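Local coordinates for 2S Albumin protein (Dolichos, PDB 6IX1), which is a 2S albumin seed protein with a hemopexin-type propeller fold, whose function is not firmly established and may include storage or ligand binding, at residues S120-T125 / Y131-N136; E182-K187 / Y191-F196. All blocks are in the same frame, centred on the assembly; numbering follows the deposited sequence.

Interaction 1 (S120-T125 / Y131-N136); sequences SAFRST and YLFKGN. With SO4 (sulfate ion), chain E.
Phe122 and Tyr131 meet ring against ring where the strands 120-123 and 129-134 run antiparallel. The flank of Tyr131 covers one face of Phe122: CD2 stands off-centre above that ring, 3.4 Å from Phe122 CE1, and Tyr131 CB lies over the same ring in a CH-pi contact. The two ring planes are inclined at 33°. The phenyl group reaches this place because Phe122 CG sits between its backbone N and carbonyl carbon (chi1 68°), which swings the ring toward the partner strand. Phe133 meets Phe122 rim to rim, Phe133 CE2 to Phe122 CE2 at 3.7 Å, and completes an aromatic cluster on this side of the sheet. The hairpin supplies the first two strands of one blade of the four-bladed hemopexin propeller. On the reverse side the small bump of Ala121 CB meets Leu132 CD2 at 4.0 Å, and Phe66 of strand 64-67 touches both side chains. Main-chain hydrogen bonds pair Phe122 N with Tyr131 O and Tyr131 N with Phe122 O; farther along, Phe133 N reaches Ser120 O at 2.9 Å, while the return hydrogen bond from Ser120 N is weak. Past the strand, Ser124 CB fits against Tyr131 CE2 at 3.6 Å, and its OG turns to Lys126 N. Tyr131 OH meets a sulfate ion, 2.6 Å from O2; Tyr138, Arg140 and Gly199 also bind this ion.

Interaction 2 (E182-K187 / Y191-F196); sequences EAYLFK and YVRIKF. With SO4 (sulfate ion), chain D.
Glu182 and Arg193 form a salt bridge, Arg193 NH1 giving a hydrogen bond of 2.8 Å to Glu182 OE1 at 159°. The donor comes to the syn side of OE1 but tilted out of the carboxylate plane, whereas OE1 lies near the guanidinium plane; the two planes are 68° apart. Arg193 runs alongside Tyr184, CG above the rim of one ring face; a bend at chi3 (57°) then carries the guanidinium past the phenol end, its plane nearly parallel to the ring, to meet Glu182. Strands 182-187 and 190-195 are the middle pair of an antiparallel four-stranded blade in the hemopexin propeller, tied by paired backbone hydrogen bonds, Ala183 with Ile194 and Leu185 with Val192. Farther along the Glu182 face, Tyr191 CB packs against Phe186 CD2 at 3.6 Å. Tyr191 CE2 meets Tyr184 CD2, edge to edge, at 3.8 Å. Both tyrosines donate to one sulfate ion, Tyr184 OH to O2 at 2.7 Å and Tyr191 OH to O3 at 3.0 Å. That O2 also lies over a guanidinium face of Arg193, whose charge probably favours the anion. On the other face of the sheet, Leu185 CB lies alongside Val192 CG1, and Ala183 CB touches Phe196 CD1.

How the interactions relate
Interactions 1 and 2 belong to successive blades of the propeller, follow one another in the chain, and have centres about 11 Å apart. Phe196 joins them: it meets Phe122 edge-to-face, with Phe196 CE1 to Phe122 CE1 at 3.7 Å, and Phe196 CZ lies 3.7 Å from Thr125 N. Leu185 CD2 adds a second touch, 3.8 Å from Phe122 CE2, while Ser174 OG of strand 173-176 is hydrogen-bonded to Ser120 OG and Ala121 O of interaction 1. Each hairpin meets its own sulfate, probably from the crystallisation liquor, and the two ions occupy separate anion sites. The sulfate at Tyr131 also lies about 6 Å from the Phe196 side chain, between nearest atoms.

Interaction 1 (S120-T125 / Y131-N136)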
ATOM      1  N   SER A 120      -6.389   0.430   1.739  1.00  7.23           N
ATOM      2  CA  SER A 120      -5.169   0.707   0.992  1.00  7.21           C
ATOM      3  C   SER A 120      -4.555   1.990   1.497  1.00  6.71           C
ATOM      4  O   SER A 120      -5.284   2.770   2.162  1.00  6.61           O
ATOM      5  CB  SER A 120      -5.425   0.839  -0.504  1.00  8.22           C
ATOM      6  OG  SER A 120      -4.284   0.657  -1.272  1.00  9.62           O
ATOM      7  N   ALA A 121      -3.298   2.231   1.166  1.00  6.37           N
ATOM      8  CA  ALA A 121      -2.620   3.420   1.592  1.00  6.09           C
ATOM      9  C   ALA A 121      -1.419   3.695   0.730  1.00  7.04           C
ATOM     10  O   ALA A 121      -0.852   2.708   0.207  1.00  7.94           O
ATOM     11  CB  ALA A 121      -2.170   3.271   2.987  1.00  7.18           C
ATOM     12  N   PHE A 122      -0.944   4.921   0.645  1.00  6.92           N
ATOM     13  CA  PHE A 122       0.337   5.143  -0.033  1.00  6.06           C
ATOM     14  C   PHE A 122       0.943   6.397   0.500  1.00  6.46           C
ATOM     15  O   PHE A 122       0.197   7.272   0.991  1.00  7.23           O
ATOM     16  CB  PHE A 122       0.261   5.163  -1.556  1.00  6.99           C
ATOM     17  CG  PHE A 122      -0.460   6.290  -2.231  1.00  9.33           C
ATOM     18  CD1 PHE A 122       0.148   7.464  -2.513  1.00  9.08           C
ATOM     19  CD2 PHE A 122      -1.795   6.168  -2.590  1.00  8.56           C
ATOM     20  CE1 PHE A 122      -0.524   8.449  -3.189  1.00  8.34           C
ATOM     21  CE2 PHE A 122      -2.479   7.112  -3.309  1.00  8.53           C
ATOM     22  CZ  PHE A 122      -1.828   8.284  -3.540  1.00  8.58           C
ATOM     23  N   ARG A 123       2.247   6.507   0.432  1.00  7.25           N
ATOM     24  CA  ARG A 123       3.001   7.642   0.948  1.00  7.33           C
ATOM     25  C   ARG A 123       2.921   8.850   0.042  1.00  8.70           C
ATOM     26  O   ARG A 123       3.170   8.766  -1.163  1.00  9.18           O
ATOM     27  CB  ARG A 123       4.437   7.155   1.104  1.00  7.43           C
ATOM     28  CG  ARG A 123       5.429   8.160   1.705  1.00  7.39           C
ATOM     29  CD  ARG A 123       5.166   8.480   3.130  1.00  8.48           C
ATOM     30  NE  ARG A 123       6.260   9.160   3.746  1.00  9.25           N
ATOM     31  CZ  ARG A 123       6.482  10.489   3.778  1.00 10.47           C
ATOM     32  NH1 ARG A 123       5.550  11.320   3.318  1.00 13.40           N
ATOM     33  NH2 ARG A 123       7.517  11.016   4.372  1.00 12.30           N
ATOM     34  N   SER A 124       2.543   9.975   0.628  1.00  8.93           N
ATOM     35  CA  SER A 124       2.419  11.220  -0.122  1.00  9.64           C
ATOM     36  C   SER A 124       3.791  11.843  -0.301  1.00  9.57           C
ATOM     37  O   SER A 124       4.759  11.610   0.455  1.00 11.64           O
ATOM     38  CB  SER A 124       1.483  12.168   0.605  1.00 11.14           C
ATOM     39  OG  SER A 124       1.292  13.386  -0.098  1.00 12.90           O
ATOM     40  N   THR A 125       3.939  12.764  -1.223  1.00  9.77           N
ATOM     41  CA  THR A 125       5.057  13.668  -1.256  1.00 10.74           C
ATOM     42  C   THR A 125       4.865  14.828  -0.260  1.00 12.32           C
ATOM     43  O   THR A 125       5.838  15.517  -0.078  1.00 14.63           O
ATOM     44  CB  THR A 125       5.187  14.268  -2.657  1.00 12.22           C
ATOM     45  OG1 THR A 125       3.943  14.864  -2.997  1.00 13.19           O
ATOM     46  CG2 THR A 125       5.577  13.256  -3.732  1.00 12.52           C
ATOM     47  N   TYR A 131      -1.846   8.691   2.445  1.00  7.95           N
ATOM     48  CA  TYR A 131      -3.242   8.530   2.014  1.00  8.07           C
ATOM     49  C   TYR A 131      -3.760   7.222   2.546  1.00  7.47           C
ATOM     50  O   TYR A 131      -3.107   6.202   2.419  1.00  8.26           O
ATOM     51  CB  TYR A 131      -3.392   8.557   0.515  1.00  7.85           C
ATOM     52  CG  TYR A 131      -3.061   9.907  -0.062  1.00  8.80           C
ATOM     53  CD1 TYR A 131      -4.010  10.884  -0.216  1.00  8.62           C
ATOM     54  CD2 TYR A 131      -1.815  10.210  -0.574  1.00 11.34           C
ATOM     55  CE1 TYR A 131      -3.754  12.142  -0.685  1.00  9.44           C
ATOM     56  CE2 TYR A 131      -1.565  11.472  -1.079  1.00 11.61           C
ATOM     57  CZ  TYR A 131      -2.516  12.445  -1.163  1.00 11.43           C
ATOM     58  OH  TYR A 131      -2.240  13.612  -1.773  1.00 15.34           O
ATOM     59  N   LEU A 132      -4.943   7.226   3.146  1.00  7.29           N
ATOM     60  CA  LEU A 132      -5.690   6.082   3.670  1.00  7.85           C
ATOM     61  C   LEU A 132      -7.034   5.952   2.919  1.00  7.05           C
ATOM     62  O   LEU A 132      -7.738   6.958   2.827  1.00  9.41           O
ATOM     63  CB  LEU A 132      -5.940   6.216   5.183  1.00  8.29           C
ATOM     64  CG  LEU A 132      -4.720   6.472   6.064  1.00  8.28           C
ATOM     65  CD1 LEU A 132      -5.197   6.570   7.465  1.00  8.63           C
ATOM     66  CD2 LEU A 132      -3.657   5.384   6.015  1.00  8.47           C
ATOM     67  N   PHE A 133      -7.359   4.733   2.484  1.00  6.79           N
ATOM     68  CA  PHE A 133      -8.562   4.504   1.692  1.00  8.29           C
ATOM     69  C   PHE A 133      -9.397   3.440   2.380  1.00  8.37           C
ATOM     70  O   PHE A 133      -8.843   2.432   2.842  1.00  8.60           O
ATOM     71  CB  PHE A 133      -8.219   3.994   0.294  1.00  7.18           C
ATOM     72  CG  PHE A 133      -7.437   5.013  -0.480  1.00  7.04           C
ATOM     73  CD1 PHE A 133      -8.118   6.008  -1.159  1.00  8.93           C
ATOM     74  CD2 PHE A 133      -6.023   5.038  -0.516  1.00  8.70           C
ATOM     75  CE1 PHE A 133      -7.443   7.022  -1.837  1.00  7.63           C
ATOM     76  CE2 PHE A 133      -5.367   6.032  -1.212  1.00  7.80           C
ATOM     77  CZ  PHE A 133      -6.061   6.982  -1.910  1.00  7.88           C
ATOM     78  N   LYS A 134     -10.716   3.672   2.448  1.00  8.63           N
ATOM     79  CA  LYS A 134     -11.649   2.678   3.009  1.00  8.83           C
ATOM     80  C   LYS A 134     -12.968   2.822   2.274  1.00  8.02           C
ATOM     81  O   LYS A 134     -13.587   3.932   2.321  1.00  7.62           O
ATOM     82  CB  LYS A 134     -11.923   2.874   4.513  1.00  8.69           C
ATOM     83  CG  LYS A 134     -12.886   1.896   5.133  1.00 10.83           C
ATOM     84  CD  LYS A 134     -12.493   0.443   5.023  1.00 11.59           C
ATOM     85  CE  LYS A 134     -13.350  -0.427   5.891  1.00 12.83           C
ATOM     86  NZ  LYS A 134     -13.032  -0.139   7.276  1.00 12.89           N
ATOM     87  N   GLY A 135     -13.434   1.775   1.589  1.00  8.57           N
ATOM     88  CA  GLY A 135     -14.576   1.973   0.682  1.00  8.18           C
ATOM     89  C   GLY A 135     -14.332   3.109  -0.259  1.00  7.79           C
ATOM     90  O   GLY A 135     -13.231   3.265  -0.772  1.00  7.99           O
ATOM     91  N   ASN A 136     -15.330   3.938  -0.491  1.00  7.38           N
ATOM     92  CA  ASN A 136     -15.205   5.089  -1.402  1.00  7.63           C
ATOM     93  C   ASN A 136     -14.742   6.347  -0.693  1.00  6.45           C
ATOM     94  O   ASN A 136     -14.811   7.437  -1.269  1.00  7.90           O
ATOM     95  CB  ASN A 136     -16.487   5.322  -2.142  1.00  7.12           C
ATOM     96  CG  ASN A 136     -17.594   6.001  -1.358  1.00  9.16           C
ATOM     97  OD1 ASN A 136     -17.571   5.938  -0.142  1.00  8.94           O
ATOM     98  ND2 ASN A 136     -18.529   6.587  -2.115  1.00 16.04           N
TER
HETATM   99  S   SO4 E 302      -5.045  15.630  -1.287  1.00 15.74           S
HETATM  100  O1  SO4 E 302      -3.777  15.742  -0.464  1.00 20.90           O
HETATM  101  O2  SO4 E 302      -4.413  14.930  -2.407  1.00 14.03           O
HETATM  102  O3  SO4 E 302      -5.344  16.947  -1.525  1.00 18.25           O
HETATM  103  O4  SO4 E 302      -5.958  14.918  -0.480  1.00 12.23           O

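Interaction 2 (E182-K187 / Y191-F196)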
ATOM      1  N   GLU A 182       4.483  10.030  -8.654  1.00  8.67           N
ATOM      2  CA  GLU A 182       3.635   8.968  -9.214  1.00  8.49           C
ATOM      3  C   GLU A 182       3.225   7.980  -8.106  1.00  6.44           C
ATOM      4  O   GLU A 182       3.911   7.791  -7.107  1.00  6.73           O
ATOM      5  CB  GLU A 182       4.274   8.270 -10.395  1.00  8.24           C
ATOM      6  CG  GLU A 182       4.586   9.215 -11.499  1.00 10.39           C
ATOM      7  CD  GLU A 182       5.134   8.648 -12.792  1.00 10.00           C
ATOM      8  OE1 GLU A 182       5.392   7.444 -12.882  1.00 10.27           O
ATOM      9  OE2 GLU A 182       5.339   9.503 -13.705  1.00 15.55           O
ATOM     10  N   ALA A 183       2.128   7.305  -8.371  1.00  8.03           N
ATOM     11  CA  ALA A 183       1.619   6.249  -7.502  1.00  7.49           C
ATOM     12  C   ALA A 183       0.901   5.219  -8.327  1.00  7.10           C
ATOM     13  O   ALA A 183       0.378   5.561  -9.384  1.00  8.41           O
ATOM     14  CB  ALA A 183       0.702   6.799  -6.453  1.00  8.09           C
ATOM     15  N   TYR A 184       0.839   3.994  -7.820  1.00  7.42           N
ATOM     16  CA  TYR A 184       0.140   2.888  -8.482  1.00  6.96           C
ATOM     17  C   TYR A 184      -1.062   2.525  -7.607  1.00  7.35           C
ATOM     18  O   TYR A 184      -0.904   2.327  -6.409  1.00  6.83           O
ATOM     19  CB  TYR A 184       1.050   1.677  -8.614  1.00  7.66           C
ATOM     20  CG  TYR A 184       2.143   1.868  -9.578  1.00  6.39           C
ATOM     21  CD1 TYR A 184       3.342   2.421  -9.195  1.00  7.58           C
ATOM     22  CD2 TYR A 184       1.985   1.541 -10.912  1.00  8.51           C
ATOM     23  CE1 TYR A 184       4.334   2.672 -10.136  1.00  7.86           C
ATOM     24  CE2 TYR A 184       2.970   1.789 -11.848  1.00  7.20           C
ATOM     25  CZ  TYR A 184       4.195   2.285 -11.454  1.00  7.87           C
ATOM     26  OH  TYR A 184       5.195   2.559 -12.345  1.00  9.39           O
ATOM     27  N   LEU A 185      -2.226   2.432  -8.259  1.00  6.74           N
ATOM     28  CA  LEU A 185      -3.485   2.068  -7.544  1.00  6.88           C
ATOM     29  C   LEU A 185      -3.939   0.738  -8.194  1.00  6.73           C
ATOM     30  O   LEU A 185      -3.946   0.587  -9.407  1.00  8.45           O
ATOM     31  CB  LEU A 185      -4.584   3.126  -7.765  1.00  8.20           C
ATOM     32  CG  LEU A 185      -4.171   4.573  -7.517  1.00  8.20           C
ATOM     33  CD1 LEU A 185      -5.405   5.437  -7.752  1.00  8.37           C
ATOM     34  CD2 LEU A 185      -3.700   4.766  -6.069  1.00  9.12           C
ATOM     35  N   PHE A 186      -4.314  -0.173  -7.331  1.00  6.82           N
ATOM     36  CA  PHE A 186      -4.754  -1.506  -7.761  1.00  7.07           C
ATOM     37  C   PHE A 186      -6.182  -1.762  -7.245  1.00  7.13           C
ATOM     38  O   PHE A 186      -6.507  -1.430  -6.133  1.00  8.27           O
ATOM     39  CB  PHE A 186      -3.852  -2.590  -7.147  1.00  6.83           C
ATOM     40  CG  PHE A 186      -2.412  -2.487  -7.555  1.00  6.47           C
ATOM     41  CD1 PHE A 186      -1.524  -1.704  -6.906  1.00  7.10           C
ATOM     42  CD2 PHE A 186      -1.965  -3.126  -8.664  1.00  7.40           C
ATOM     43  CE1 PHE A 186      -0.211  -1.588  -7.357  1.00  7.57           C
ATOM     44  CE2 PHE A 186      -0.696  -3.035  -9.201  1.00  7.93           C
ATOM     45  CZ  PHE A 186       0.196  -2.255  -8.506  1.00  7.98           C
ATOM     46  N   LYS A 187      -6.981  -2.385  -8.070  1.00  8.53           N
ATOM     47  CA  LYS A 187      -8.376  -2.716  -7.723  1.00  9.39           C
ATOM     48  C   LYS A 187      -8.720  -3.995  -8.493  1.00 10.44           C
ATOM     49  O   LYS A 187      -8.738  -3.979  -9.745  1.00 11.59           O
ATOM     50  CB  LYS A 187      -9.339  -1.583  -8.074  1.00 12.24           C
ATOM     51  CG  LYS A 187     -10.837  -1.833  -7.925  1.00 15.90           C
ATOM     52  CD  LYS A 187     -11.168  -1.961  -6.538  1.00 17.36           C
ATOM     53  CE  LYS A 187     -12.648  -1.649  -6.217  1.00 18.89           C
ATOM     54  NZ  LYS A 187     -13.304  -0.303  -6.510  1.00 22.30           N
ATOM     55  N   TYR A 191      -5.146  -2.072 -12.608  1.00  7.75           N
ATOM     56  CA  TYR A 191      -4.387  -0.996 -11.977  1.00  8.41           C
ATOM     57  C   TYR A 191      -4.342   0.252 -12.840  1.00  7.18           C
ATOM     58  O   TYR A 191      -4.658   0.214 -14.026  1.00  7.99           O
ATOM     59  CB  TYR A 191      -2.949  -1.401 -11.634  1.00  8.52           C
ATOM     60  CG  TYR A 191      -1.906  -1.315 -12.730  1.00  8.62           C
ATOM     61  CD1 TYR A 191      -1.979  -2.115 -13.838  1.00  8.82           C
ATOM     62  CD2 TYR A 191      -0.965  -0.331 -12.695  1.00  8.25           C
ATOM     63  CE1 TYR A 191      -1.030  -2.030 -14.844  1.00  7.89           C
ATOM     64  CE2 TYR A 191       0.029  -0.226 -13.652  1.00  9.42           C
ATOM     65  CZ  TYR A 191      -0.019  -1.111 -14.714  1.00  9.63           C
ATOM     66  OH  TYR A 191       0.931  -1.155 -15.701  1.00 12.57           O
ATOM     67  N   VAL A 192      -3.926   1.325 -12.242  1.00  7.32           N
ATOM     68  CA  VAL A 192      -3.583   2.552 -12.948  1.00  7.95           C
ATOM     69  C   VAL A 192      -2.430   3.261 -12.252  1.00  6.80           C
ATOM     70  O   VAL A 192      -2.238   3.094 -11.063  1.00  8.00           O
ATOM     71  CB  VAL A 192      -4.806   3.488 -13.049  1.00  9.17           C
ATOM     72  CG1 VAL A 192      -5.184   4.094 -11.704  1.00 10.78           C
ATOM     73  CG2 VAL A 192      -4.654   4.524 -14.140  1.00 11.40           C
ATOM     74  N   ARG A 193      -1.698   4.013 -13.076  1.00  7.37           N
ATOM     75  CA  ARG A 193      -0.618   4.833 -12.581  1.00  7.12           C
ATOM     76  C   ARG A 193      -1.114   6.267 -12.627  1.00  7.67           C
ATOM     77  O   ARG A 193      -1.646   6.696 -13.640  1.00  9.07           O
ATOM     78  CB  ARG A 193       0.633   4.642 -13.396  1.00  7.60           C
ATOM     79  CG  ARG A 193       1.795   5.525 -12.959  1.00  8.66           C
ATOM     80  CD  ARG A 193       3.109   5.107 -13.513  1.00 10.79           C
ATOM     81  NE  ARG A 193       3.101   5.063 -14.961  1.00 12.24           N
ATOM     82  CZ  ARG A 193       4.101   5.424 -15.795  1.00 12.59           C
ATOM     83  NH1 ARG A 193       5.144   6.109 -15.346  1.00 12.57           N
ATOM     84  NH2 ARG A 193       4.032   5.114 -17.084  1.00 12.97           N
ATOM     85  N   ILE A 194      -0.916   6.969 -11.502  1.00  8.15           N
ATOM     86  CA  ILE A 194      -1.316   8.384 -11.431  1.00  9.37           C
ATOM     87  C   ILE A 194      -0.084   9.216 -11.094  1.00  9.11           C
ATOM     88  O   ILE A 194       0.830   8.780 -10.473  1.00 10.86           O
ATOM     89  CB  ILE A 194      -2.455   8.595 -10.401  1.00 10.62           C
ATOM     90  CG1 ILE A 194      -1.974   8.361  -8.976  1.00 11.78           C
ATOM     91  CG2 ILE A 194      -3.672   7.782 -10.790  1.00 14.28           C
ATOM     92  CD1 ILE A 194      -3.026   8.850  -7.955  1.00 12.83           C
ATOM     93  N   LYS A 195      -0.197  10.489 -11.440  1.00  8.08           N
ATOM     94  CA  LYS A 195       0.640  11.584 -10.939  1.00  8.40           C
ATOM     95  C   LYS A 195      -0.287  12.354  -9.989  1.00  8.13           C
ATOM     96  O   LYS A 195      -1.258  12.892 -10.428  1.00 11.50           O
ATOM     97  CB  LYS A 195       1.143  12.484 -12.055  1.00 10.82           C
ATOM     98  CG  LYS A 195       2.088  13.573 -11.677  0.50 13.97           C
ATOM     99  CD  LYS A 195       2.583  14.316 -12.908  0.50 13.00           C
ATOM    100  CE  LYS A 195       3.680  15.292 -12.536  0.50 19.62           C
ATOM    101  NZ  LYS A 195       3.894  16.379 -13.512  0.50 21.81           N
ATOM    102  N   PHE A 196       0.038  12.362  -8.717  1.00  7.29           N
ATOM    103  CA  PHE A 196      -0.833  12.968  -7.714  1.00  8.15           C
ATOM    104  C   PHE A 196      -0.275  14.292  -7.269  1.00  9.44           C
ATOM    105  O   PHE A 196       0.935  14.501  -7.270  1.00  9.66           O
ATOM    106  CB  PHE A 196      -1.157  12.031  -6.547  1.00  7.47           C
ATOM    107  CG  PHE A 196      -0.012  11.682  -5.634  1.00  8.82           C
ATOM    108  CD1 PHE A 196       0.904  10.674  -5.958  1.00  8.53           C
ATOM    109  CD2 PHE A 196       0.233  12.389  -4.501  1.00  9.88           C
ATOM    110  CE1 PHE A 196       2.003  10.389  -5.147  1.00  9.21           C
ATOM    111  CE2 PHE A 196       1.281  12.082  -3.685  1.00  9.78           C
ATOM    112  CZ  PHE A 196       2.207  11.123  -4.020  1.00  8.95           C
TER
HETATM  113  S   SO4 D 301       3.614   1.163 -15.538  1.00  8.85           S
HETATM  114  O1  SO4 D 301       4.101   0.891 -16.845  1.00 10.99           O
HETATM  115  O2  SO4 D 301       4.586   1.993 -14.913  1.00 10.66           O
HETATM  116  O3  SO4 D 301       3.497   0.004 -14.814  1.00 10.82           O
HETATM  117  O4  SO4 D 301       2.333   1.810 -15.537  1.00 12.92           O